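Local coordinates for hydroxyethylphosphonate dioxygenase (Streptomyces albus, PDB 6B9R), which probably converts 2-hydroxyethylphosphonate to hydroxymethylphosphonate by oxidative carbon-carbon bond cleavage at a non-haem iron centre, at residues G236-M241 with L296-T301; W183-A188 with D336-H341; V347-A352 with F404-E409; A325-F330 with P354-P359. All coordinates share one frame; numbering follows the deposited sequence.

Interaction 1. Residues G236-M241 with L296-T301; sequences GDHGAM and LLVPHT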
# COMPACT_ATOMS: atom_id res chain seq x y z
N GLY A 236 19.51 -0.14 -2.19
CA GLY A 236 20.81 -0.16 -1.55
C GLY A 236 21.39 1.18 -1.16
O GLY A 236 22.45 1.21 -0.52
N ASP A 237 20.75 2.30 -1.52
CA ASP A 237 21.31 3.62 -1.21
C ASP A 237 20.79 4.08 0.15
O ASP A 237 19.77 4.76 0.25
CB ASP A 237 20.97 4.63 -2.30
CG ASP A 237 21.81 5.89 -2.20
OD1 ASP A 237 22.38 6.16 -1.12
OD2 ASP A 237 21.91 6.62 -3.21
N HIS A 238 21.55 3.75 1.20
CA HIS A 238 21.13 4.10 2.55
C HIS A 238 21.27 5.59 2.83
O HIS A 238 20.48 6.14 3.59
CB HIS A 238 21.94 3.29 3.57
CG HIS A 238 21.59 1.84 3.56
ND1 HIS A 238 22.18 0.93 2.71
CD2 HIS A 238 20.68 1.14 4.28
CE1 HIS A 238 21.66 -0.26 2.90
NE2 HIS A 238 20.75 -0.17 3.86
N GLY A 239 22.28 6.24 2.24
CA GLY A 239 22.41 7.68 2.43
C GLY A 239 21.20 8.44 1.91
O GLY A 239 20.76 9.41 2.53
N ALA A 240 20.64 8.00 0.78
CA ALA A 240 19.46 8.66 0.23
C ALA A 240 18.25 8.48 1.13
O ALA A 240 17.46 9.41 1.31
CB ALA A 240 19.16 8.11 -1.17
N MET A 241 18.09 7.27 1.68
CA MET A 241 17.05 6.98 2.65
C MET A 241 17.18 7.89 3.87
O MET A 241 16.19 8.48 4.33
CB MET A 241 17.15 5.51 3.05
CG MET A 241 16.05 4.96 3.93
SD MET A 241 14.53 4.74 3.01
CE MET A 241 13.70 6.18 3.62
N LEU A 296 15.23 2.98 8.04
CA LEU A 296 16.50 3.48 7.50
C LEU A 296 17.24 2.43 6.69
O LEU A 296 18.31 2.73 6.14
CB LEU A 296 17.39 3.98 8.64
CG LEU A 296 16.85 5.13 9.49
CD1 LEU A 296 17.87 5.49 10.59
CD2 LEU A 296 16.53 6.36 8.66
N LEU A 297 16.70 1.22 6.59
CA LEU A 297 17.30 0.14 5.82
C LEU A 297 16.66 0.07 4.44
O LEU A 297 15.45 0.27 4.30
CB LEU A 297 17.13 -1.20 6.54
CG LEU A 297 17.88 -1.36 7.86
CD1 LEU A 297 17.68 -2.78 8.38
CD2 LEU A 297 19.37 -1.07 7.66
N VAL A 298 17.47 -0.20 3.42
CA VAL A 298 17.03 -0.22 2.04
C VAL A 298 17.32 -1.60 1.48
O VAL A 298 18.43 -2.10 1.65
CB VAL A 298 17.72 0.86 1.18
CG1 VAL A 298 17.11 0.92 -0.21
CG2 VAL A 298 17.64 2.22 1.86
N PRO A 299 16.37 -2.26 0.83
CA PRO A 299 16.67 -3.58 0.28
C PRO A 299 17.65 -3.46 -0.88
O PRO A 299 17.70 -2.44 -1.57
CB PRO A 299 15.30 -4.09 -0.20
CG PRO A 299 14.56 -2.84 -0.52
CD PRO A 299 14.99 -1.85 0.53
N HIS A 300 18.46 -4.49 -1.03
CA HIS A 300 19.28 -4.65 -2.21
C HIS A 300 18.52 -5.50 -3.21
O HIS A 300 17.52 -6.15 -2.88
CB HIS A 300 20.62 -5.28 -1.87
CG HIS A 300 21.45 -4.46 -0.93
ND1 HIS A 300 22.41 -3.58 -1.37
CD2 HIS A 300 21.46 -4.39 0.42
CE1 HIS A 300 22.98 -3.00 -0.33
NE2 HIS A 300 22.42 -3.47 0.77
N THR A 301 18.96 -5.46 -4.45
CA THR A 301 18.41 -6.35 -5.46
C THR A 301 19.50 -7.31 -5.90
O THR A 301 20.69 -7.04 -5.74
CB THR A 301 17.86 -5.54 -6.64
OG1 THR A 301 17.10 -6.41 -7.49
CG2 THR A 301 19.00 -4.89 -7.42
O HOH W 1 19.96 4.89 6.24

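Interaction 2. Residues W183-A188 with D336-H341; sequences WGLPFA and DPLHPH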
# COMPACT_ATOMS: atom_id res chain seq x y z
N TRP A 183 13.06 -14.11 -12.65
CA TRP A 183 12.22 -13.07 -12.07
C TRP A 183 12.67 -11.74 -12.67
O TRP A 183 13.87 -11.50 -12.81
CB TRP A 183 12.36 -13.05 -10.53
CG TRP A 183 11.47 -12.04 -9.82
CD1 TRP A 183 10.24 -12.27 -9.26
CD2 TRP A 183 11.78 -10.67 -9.57
NE1 TRP A 183 9.76 -11.11 -8.68
CE2 TRP A 183 10.68 -10.11 -8.86
CE3 TRP A 183 12.87 -9.85 -9.87
CZ2 TRP A 183 10.66 -8.78 -8.46
CZ3 TRP A 183 12.85 -8.53 -9.48
CH2 TRP A 183 11.75 -8.00 -8.77
N GLY A 184 11.72 -10.89 -13.06
CA GLY A 184 12.04 -9.74 -13.89
C GLY A 184 11.25 -8.51 -13.49
O GLY A 184 10.11 -8.59 -13.03
N LEU A 185 11.86 -7.35 -13.73
CA LEU A 185 11.38 -6.05 -13.29
C LEU A 185 10.36 -5.48 -14.27
O LEU A 185 10.29 -5.90 -15.43
CB LEU A 185 12.56 -5.08 -13.15
CG LEU A 185 13.46 -5.35 -11.95
CD1 LEU A 185 14.69 -4.43 -12.01
CD2 LEU A 185 12.68 -5.15 -10.66
N PRO A 186 9.56 -4.52 -13.81
CA PRO A 186 8.59 -3.87 -14.71
C PRO A 186 9.25 -3.27 -15.95
O PRO A 186 10.36 -2.74 -15.89
CB PRO A 186 7.99 -2.76 -13.82
CG PRO A 186 8.11 -3.28 -12.44
CD PRO A 186 9.43 -4.05 -12.42
N PHE A 187 8.55 -3.38 -17.08
CA PHE A 187 8.89 -2.75 -18.36
C PHE A 187 10.22 -3.24 -18.95
O PHE A 187 10.76 -2.61 -19.86
CB PHE A 187 8.89 -1.23 -18.23
CG PHE A 187 7.53 -0.67 -17.92
CD1 PHE A 187 6.52 -0.73 -18.87
CD2 PHE A 187 7.27 -0.10 -16.69
CE1 PHE A 187 5.27 -0.23 -18.59
CE2 PHE A 187 6.02 0.41 -16.41
CZ PHE A 187 5.01 0.34 -17.37
N ALA A 188 10.74 -4.36 -18.48
CA ALA A 188 11.91 -4.95 -19.11
C ALA A 188 11.47 -5.74 -20.34
O ALA A 188 10.73 -6.72 -20.20
CB ALA A 188 12.65 -5.86 -18.13
N ASP A 336 13.61 -12.15 -5.73
CA ASP A 336 14.47 -10.98 -5.56
C ASP A 336 14.14 -10.30 -4.24
O ASP A 336 12.96 -10.24 -3.87
CB ASP A 336 14.31 -9.99 -6.71
CG ASP A 336 15.43 -8.94 -6.72
OD1 ASP A 336 16.54 -9.28 -7.18
OD2 ASP A 336 15.19 -7.80 -6.28
N PRO A 337 15.14 -9.79 -3.51
CA PRO A 337 14.85 -9.12 -2.23
C PRO A 337 14.11 -7.81 -2.38
O PRO A 337 13.64 -7.27 -1.36
CB PRO A 337 16.25 -8.87 -1.61
CG PRO A 337 17.19 -9.81 -2.37
CD PRO A 337 16.58 -10.00 -3.73
N LEU A 338 13.99 -7.25 -3.59
CA LEU A 338 13.10 -6.11 -3.75
C LEU A 338 11.66 -6.51 -3.45
O LEU A 338 10.84 -5.68 -3.04
CB LEU A 338 13.21 -5.53 -5.16
CG LEU A 338 12.34 -4.29 -5.47
CD1 LEU A 338 13.02 -3.02 -4.97
CD2 LEU A 338 12.00 -4.18 -6.95
N HIS A 339 11.35 -7.79 -3.65
CA HIS A 339 10.04 -8.37 -3.36
C HIS A 339 10.21 -9.48 -2.32
O HIS A 339 10.09 -10.66 -2.64
CB HIS A 339 9.39 -8.90 -4.63
CG HIS A 339 8.54 -7.89 -5.33
ND1 HIS A 339 7.67 -8.22 -6.35
CD2 HIS A 339 8.43 -6.55 -5.16
CE1 HIS A 339 7.05 -7.13 -6.76
NE2 HIS A 339 7.49 -6.10 -6.06
N PRO A 340 10.46 -9.12 -1.06
CA PRO A 340 10.66 -10.15 -0.04
C PRO A 340 9.45 -11.05 0.17
O PRO A 340 9.61 -12.17 0.65
CB PRO A 340 10.98 -9.34 1.22
CG PRO A 340 10.16 -8.04 0.99
CD PRO A 340 10.42 -7.77 -0.48
N HIS A 341 8.26 -10.60 -0.19
CA HIS A 341 7.05 -11.38 0.02
C HIS A 341 6.70 -12.26 -1.17
O HIS A 341 5.61 -12.85 -1.18
CB HIS A 341 5.89 -10.44 0.35
CG HIS A 341 6.25 -9.42 1.38
ND1 HIS A 341 6.58 -9.76 2.67
CD2 HIS A 341 6.38 -8.08 1.29
CE1 HIS A 341 6.87 -8.66 3.35
NE2 HIS A 341 6.77 -7.63 2.53

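Interaction 3. Residues V347-A352 with F404-E409; sequences VDVLTA and FSLSAE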
# COMPACT_ATOMS: atom_id res chain seq x y z
N VAL A 347 7.26 -27.85 -5.96
CA VAL A 347 6.83 -28.65 -4.83
C VAL A 347 6.64 -30.08 -5.31
O VAL A 347 5.74 -30.36 -6.11
CB VAL A 347 5.53 -28.12 -4.21
CG1 VAL A 347 5.15 -28.97 -2.99
CG2 VAL A 347 5.66 -26.64 -3.86
N ASP A 348 7.47 -31.00 -4.80
CA ASP A 348 7.23 -32.42 -4.99
C ASP A 348 6.35 -32.89 -3.85
O ASP A 348 6.75 -32.82 -2.68
CB ASP A 348 8.53 -33.22 -5.03
CG ASP A 348 9.34 -32.93 -6.27
OD1 ASP A 348 8.74 -32.86 -7.36
OD2 ASP A 348 10.57 -32.77 -6.15
N VAL A 349 5.14 -33.32 -4.18
CA VAL A 349 4.20 -33.81 -3.18
C VAL A 349 4.45 -35.30 -3.03
O VAL A 349 4.20 -36.07 -3.95
CB VAL A 349 2.75 -33.52 -3.57
CG1 VAL A 349 1.80 -34.05 -2.50
CG2 VAL A 349 2.55 -32.01 -3.76
N LEU A 350 4.96 -35.69 -1.86
CA LEU A 350 5.40 -37.06 -1.62
C LEU A 350 4.40 -37.87 -0.83
O LEU A 350 4.27 -39.08 -1.06
CB LEU A 350 6.75 -37.05 -0.88
CG LEU A 350 7.85 -36.22 -1.55
CD1 LEU A 350 9.08 -36.13 -0.67
CD2 LEU A 350 8.19 -36.78 -2.93
N THR A 351 3.69 -37.24 0.09
CA THR A 351 2.80 -37.97 0.97
C THR A 351 1.49 -38.30 0.26
O THR A 351 0.97 -37.50 -0.53
CB THR A 351 2.52 -37.16 2.24
OG1 THR A 351 1.58 -37.87 3.06
CG2 THR A 351 1.97 -35.77 1.91
N ALA A 352 0.99 -39.49 0.54
CA ALA A 352 -0.33 -39.95 0.13
C ALA A 352 -1.40 -39.66 1.17
O ALA A 352 -2.56 -40.02 0.96
CB ALA A 352 -0.29 -41.46 -0.16
N PHE A 404 -3.97 -25.35 4.25
CA PHE A 404 -4.28 -26.48 3.39
C PHE A 404 -3.17 -27.52 3.43
O PHE A 404 -2.03 -27.23 3.80
CB PHE A 404 -4.57 -26.07 1.92
CG PHE A 404 -3.40 -25.44 1.19
CD1 PHE A 404 -2.47 -26.22 0.52
CD2 PHE A 404 -3.29 -24.06 1.10
CE1 PHE A 404 -1.42 -25.63 -0.18
CE2 PHE A 404 -2.25 -23.46 0.39
CZ PHE A 404 -1.30 -24.26 -0.24
N SER A 405 -3.52 -28.73 3.04
CA SER A 405 -2.56 -29.79 2.84
C SER A 405 -2.70 -30.32 1.42
O SER A 405 -3.74 -30.19 0.78
CB SER A 405 -2.77 -30.93 3.85
OG SER A 405 -4.03 -31.53 3.64
N LEU A 406 -1.62 -30.94 0.94
CA LEU A 406 -1.57 -31.55 -0.37
C LEU A 406 -1.21 -33.02 -0.23
O LEU A 406 -0.47 -33.40 0.68
CB LEU A 406 -0.52 -30.86 -1.25
CG LEU A 406 -0.60 -29.34 -1.25
CD1 LEU A 406 0.67 -28.75 -1.87
CD2 LEU A 406 -1.85 -28.91 -2.01
N SER A 407 -1.75 -33.85 -1.11
CA SER A 407 -1.38 -35.26 -1.12
C SER A 407 -1.53 -35.81 -2.53
O SER A 407 -2.20 -35.22 -3.38
CB SER A 407 -2.22 -36.07 -0.13
OG SER A 407 -3.54 -36.23 -0.61
N ALA A 408 -0.91 -36.96 -2.77
CA ALA A 408 -1.00 -37.57 -4.08
C ALA A 408 -0.77 -39.06 -3.93
O ALA A 408 -0.04 -39.50 -3.04
CB ALA A 408 0.02 -36.97 -5.06
N GLU A 409 -1.42 -39.85 -4.79
CA GLU A 409 -1.28 -41.29 -4.68
C GLU A 409 0.13 -41.74 -5.06
O GLU A 409 0.59 -42.79 -4.59
CB GLU A 409 -2.32 -42.00 -5.55
CG GLU A 409 -3.74 -41.84 -5.02
CD GLU A 409 -4.69 -42.87 -5.61
OE1 GLU A 409 -4.23 -43.99 -5.92
OE2 GLU A 409 -5.89 -42.55 -5.77
O HOH W 2 2.62 -40.42 -2.97

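Interaction 4. Residues A325-F330 with P354-P359; sequences APAYRF and PDAPLP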
# COMPACT_ATOMS: atom_id res chain seq x y z
N ALA A 325 10.68 -37.77 7.93
CA ALA A 325 9.42 -38.20 7.32
C ALA A 325 8.91 -37.10 6.40
O ALA A 325 8.01 -36.32 6.76
CB ALA A 325 8.38 -38.56 8.39
N PRO A 326 9.45 -37.01 5.19
CA PRO A 326 9.14 -35.85 4.33
C PRO A 326 7.78 -36.03 3.69
O PRO A 326 7.46 -37.10 3.17
CB PRO A 326 10.26 -35.87 3.29
CG PRO A 326 10.62 -37.32 3.18
CD PRO A 326 10.41 -37.93 4.56
N ALA A 327 6.97 -34.97 3.74
CA ALA A 327 5.73 -34.93 2.99
C ALA A 327 5.89 -34.21 1.67
O ALA A 327 5.23 -34.56 0.68
CB ALA A 327 4.63 -34.24 3.81
N TYR A 328 6.75 -33.20 1.63
CA TYR A 328 6.99 -32.41 0.44
C TYR A 328 8.48 -32.19 0.30
O TYR A 328 9.20 -32.13 1.30
CB TYR A 328 6.31 -31.02 0.49
CG TYR A 328 4.91 -31.04 1.03
CD1 TYR A 328 3.89 -31.70 0.35
CD2 TYR A 328 4.59 -30.40 2.22
CE1 TYR A 328 2.60 -31.72 0.85
CE2 TYR A 328 3.30 -30.40 2.72
CZ TYR A 328 2.31 -31.06 2.03
OH TYR A 328 1.04 -31.07 2.53
N ARG A 329 8.94 -32.03 -0.93
CA ARG A 329 10.30 -31.58 -1.19
C ARG A 329 10.20 -30.28 -1.96
O ARG A 329 9.56 -30.24 -3.03
CB ARG A 329 11.11 -32.63 -1.95
CG ARG A 329 12.63 -32.45 -1.81
CD ARG A 329 13.16 -31.40 -2.77
NE ARG A 329 12.90 -31.77 -4.16
CZ ARG A 329 13.68 -32.54 -4.91
NH1 ARG A 329 14.83 -33.03 -4.43
NH2 ARG A 329 13.33 -32.81 -6.16
N PHE A 330 10.77 -29.22 -1.42
CA PHE A 330 10.69 -27.90 -2.04
C PHE A 330 11.98 -27.58 -2.78
O PHE A 330 13.07 -27.94 -2.32
CB PHE A 330 10.43 -26.81 -1.01
CG PHE A 330 9.15 -26.96 -0.24
CD1 PHE A 330 7.92 -27.01 -0.88
CD2 PHE A 330 9.17 -26.98 1.14
CE1 PHE A 330 6.73 -27.11 -0.15
CE2 PHE A 330 7.99 -27.08 1.88
CZ PHE A 330 6.77 -27.15 1.22
N PRO A 354 -3.33 -36.79 4.01
CA PRO A 354 -3.52 -35.36 4.32
C PRO A 354 -2.92 -34.96 5.66
O PRO A 354 -3.54 -34.26 6.46
CB PRO A 354 -5.05 -35.22 4.33
CG PRO A 354 -5.52 -36.55 4.81
CD PRO A 354 -4.54 -37.58 4.29
N ASP A 355 -1.70 -35.42 5.91
CA ASP A 355 -1.10 -35.31 7.24
C ASP A 355 -0.14 -34.14 7.38
O ASP A 355 0.45 -33.98 8.45
CB ASP A 355 -0.38 -36.62 7.60
CG ASP A 355 0.68 -37.03 6.59
OD1 ASP A 355 0.85 -36.34 5.56
OD2 ASP A 355 1.35 -38.06 6.83
N ALA A 356 0.01 -33.30 6.35
CA ALA A 356 1.00 -32.22 6.36
C ALA A 356 0.37 -30.89 5.98
O ALA A 356 0.65 -30.34 4.91
CB ALA A 356 2.16 -32.54 5.43
N PRO A 357 -0.45 -30.32 6.85
CA PRO A 357 -0.97 -28.98 6.57
C PRO A 357 0.18 -27.98 6.47
O PRO A 357 1.11 -28.00 7.27
CB PRO A 357 -1.88 -28.69 7.76
CG PRO A 357 -1.38 -29.57 8.85
CD PRO A 357 -0.87 -30.82 8.17
N LEU A 358 0.12 -27.15 5.46
CA LEU A 358 1.12 -26.10 5.34
C LEU A 358 0.77 -24.94 6.27
O LEU A 358 -0.41 -24.61 6.44
CB LEU A 358 1.21 -25.60 3.90
CG LEU A 358 1.82 -26.62 2.94
CD1 LEU A 358 1.90 -26.06 1.53
CD2 LEU A 358 3.20 -26.97 3.45
N PRO A 359 1.76 -24.31 6.90
CA PRO A 359 1.48 -23.15 7.75
C PRO A 359 0.79 -22.06 6.96
O PRO A 359 1.17 -21.78 5.81
CB PRO A 359 2.88 -22.70 8.21
CG PRO A 359 3.75 -23.90 8.04
CD PRO A 359 3.19 -24.65 6.86
O HOH W 3 -0.71 -33.79 3.39

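Interaction 1. Residues G236-M241 with L296-T301
Val298 pushes its two methyls into the turn that starts helix 238-249, CG1 toward Gly236 and CG2 toward Asp237 and Met241. Val298 CG1, anti to its own backbone N (chi1 -173°), lies 3.3 Å from Gly236 N; Val298 CG2 lies 3.5 Å from Met241 CB and 3.7 Å from Asp237 O. Met241, bent along its chain, adds CG against the same methyl. The His238 imidazole turns its edge to the backbone of Leu296 and Leu297 and one face to Val298; Leu296 O stands near the ring plane, 3.4 Å from His238 CD2. The far end of this ring nears His300, CE1 to NE2, in an oblique pairing of the two imidazoles. Gly236 completes the meeting: its N gives a weak bond to Pro299 O (3.0 Å), and its CA sits over the face of the His300 ring, 4.1 Å from the centroid, a CH-pi contact. A water joins the backbones by donating to both His238 O and Leu296 O. Phe429 of the second subunit packs on Met241, Val298 and Pro299. Asp237 N-caps the helix, its OD1 accepting from Ala240 N at 3.2 Å. His238 ND1 bonds to Pro274 O and only weakly to Gly236 O. Directly between the segments the polar tie is the weak Gly236-Pro299 bond, backed by the bridging water, which implies that van der Waals fit carries most of this buried contact.

Interaction 2. Residues W183-A188 with D336-H341
Asp336 lays its CB on one face of the Trp183 six-membered ring, 3.6 Å from the centroid and 20° off the normal, a CH-pi contact in which the carboxylate runs nearly parallel to the indole. The rim of the same indole meets His339 in an offset edge-to-face pair, with Trp183 CZ2 3.7 Å from His339 ND1 and the planes at 72°. Leu338 CD2 fills the next place, 4.2 Å from Trp183 CH2 and 3.9 Å from Leu185 CD2. With CG anti to its backbone N (chi1 -177°), Trp183 projects its ring across to the loop. In the second shell, Tyr208 OH bonds to both Trp183 NE1 and His339 ND1, tying the two rings together. An alanine in place of Trp183 is likely to leave a gap beneath Asp336 and beside His339, and to deprive Tyr208 of one of its partners. Asp336 is fixed by an Asx turn, OD2 accepting from Leu338 N (3.0 Å), and by Thr301 OG1 and Thr302 N. Strand 181-184, which carries Trp183, lies between strands 152-158 and 307-310; Tyr152 of the former packs on Leu185 and Leu338, and Phe429 of the second subunit packs on Leu338.

Interaction 3. Residues V347-A352 with F404-E409
Val349 sets both its methyls against strand 403-407. Val349 CG1 meets the chain itself, 3.7 Å from Ser407 CA, while Val349 CG2 turns to Leu406 CB at 4.1 Å; the valine and leucine side chains cross at about a right angle. Thr351 has OG1 anti to the backbone N (chi1 177°), which forces CG2 into the crowded position between N and carbonyl carbon and brings it within 3.6 Å of Leu406 O. The hydroxyl thus turns from the contact to Arg353 N and Asp355 OD1, so the threonine gives a methyl to this contact and its polar atom to the following loop. Ser407 has OG between its backbone N and carbonyl carbon, where it meets Arg378 NH1 of strand 375-381, leaving CB close to Thr351 O. The direct backbone hydrogen bond is fairly straight, Ala408 N to Thr351 O at 3.0 Å with 156° at the hydrogen, and lies in the carbonyl plane. Beside it Ser407 CA approaches Thr351 O and Ala352 CA approaches Ala408 O (3.2 Å), both as CA-H...O contacts. A water donates to Leu350 O and to Ala408 O (2.8 Å), bridging the two backbones. Where they touch, 349-352 and 406-408 run 68° apart, and one bond does not make them sheet neighbours: the end of strand 343-349, inside the seven-stranded sheet, meets the outermost strand of the three-stranded sheet, as expected where two antiparallel sheets close over each other in a cupin-type beta barrel.

Interaction 4. Residues A325-F330 with P354-P359
Tyr328 OH is held from several directions: it donates to Ala356 O over a short 2.5 Å, accepts from Leu406 N of strand 403-407, and takes a weak bond from a water at 3.3 Å. Ala356 O lies near the ring plane at the phenol's edge; seen from the carbonyl, the hydroxyl is tilted 26° out of its plane with a C=O...donor angle of 136°. The same water accepts from Ala356 N (3.1 Å), so both backbone polar atoms of Ala356 lead to the tyrosine. Around this end the contact is apolar. Ala356 CB meets Ala327 CB at 3.4 Å, tighter than usual for two methyls, and lies 3.6 Å from Tyr328 CE2. Ala327 CB in turn sits over the centre of one face of the Tyr328 ring. Leu358, with CG beside its backbone N (chi1 -70°), extends CD2 to Tyr328 CE2 at 3.5 Å and on to the edge of the Phe330 ring, 4.2 Å from CZ. Ala327 and Tyr328 both face Tyr320 in a classic beta bulge at the start of strand 328-332, and Leu250 of the second subunit packs on Phe330 and Leu358. A phenylalanine at Tyr328 would probably leave Ala356 O and Leu406 N without their mate and the water with a partner fewer. One buried hydroxyl, donor to the carbonyl of Ala356 and acceptor from the amide of Leu406, therefore joins strand 328-332 to both the 354-359 loop and strand 403-407; apolar contacts flank it, while one water still reaches it weakly.

From the N terminus, 183-188 opens interaction 2, and the loop it closes at 336-341 holds interaction 1 nested inside: 236-241 and 296-301 close a smaller loop around mostly helical chain. Residues 325-330 open interaction 4 before interaction 2 has closed, so those two cross, and 347-352 opens interaction 3 before 354-359 closes interaction 4, crossing again; 404-409 closes the last loop. Interactions 1 and 2 meet in a probable Thr301 OG1 to Asp336 OD2 hydrogen bond, joining the helical region to the sheet of strand 181-184. Interactions 3 and 4 share neighbouring strands 328-332 and 343-349, tied by the Arg329-Asp348 salt bridge and a probable Leu358 N to Phe404 O bond. Interactions 1, 2 and 4 touch the second subunit.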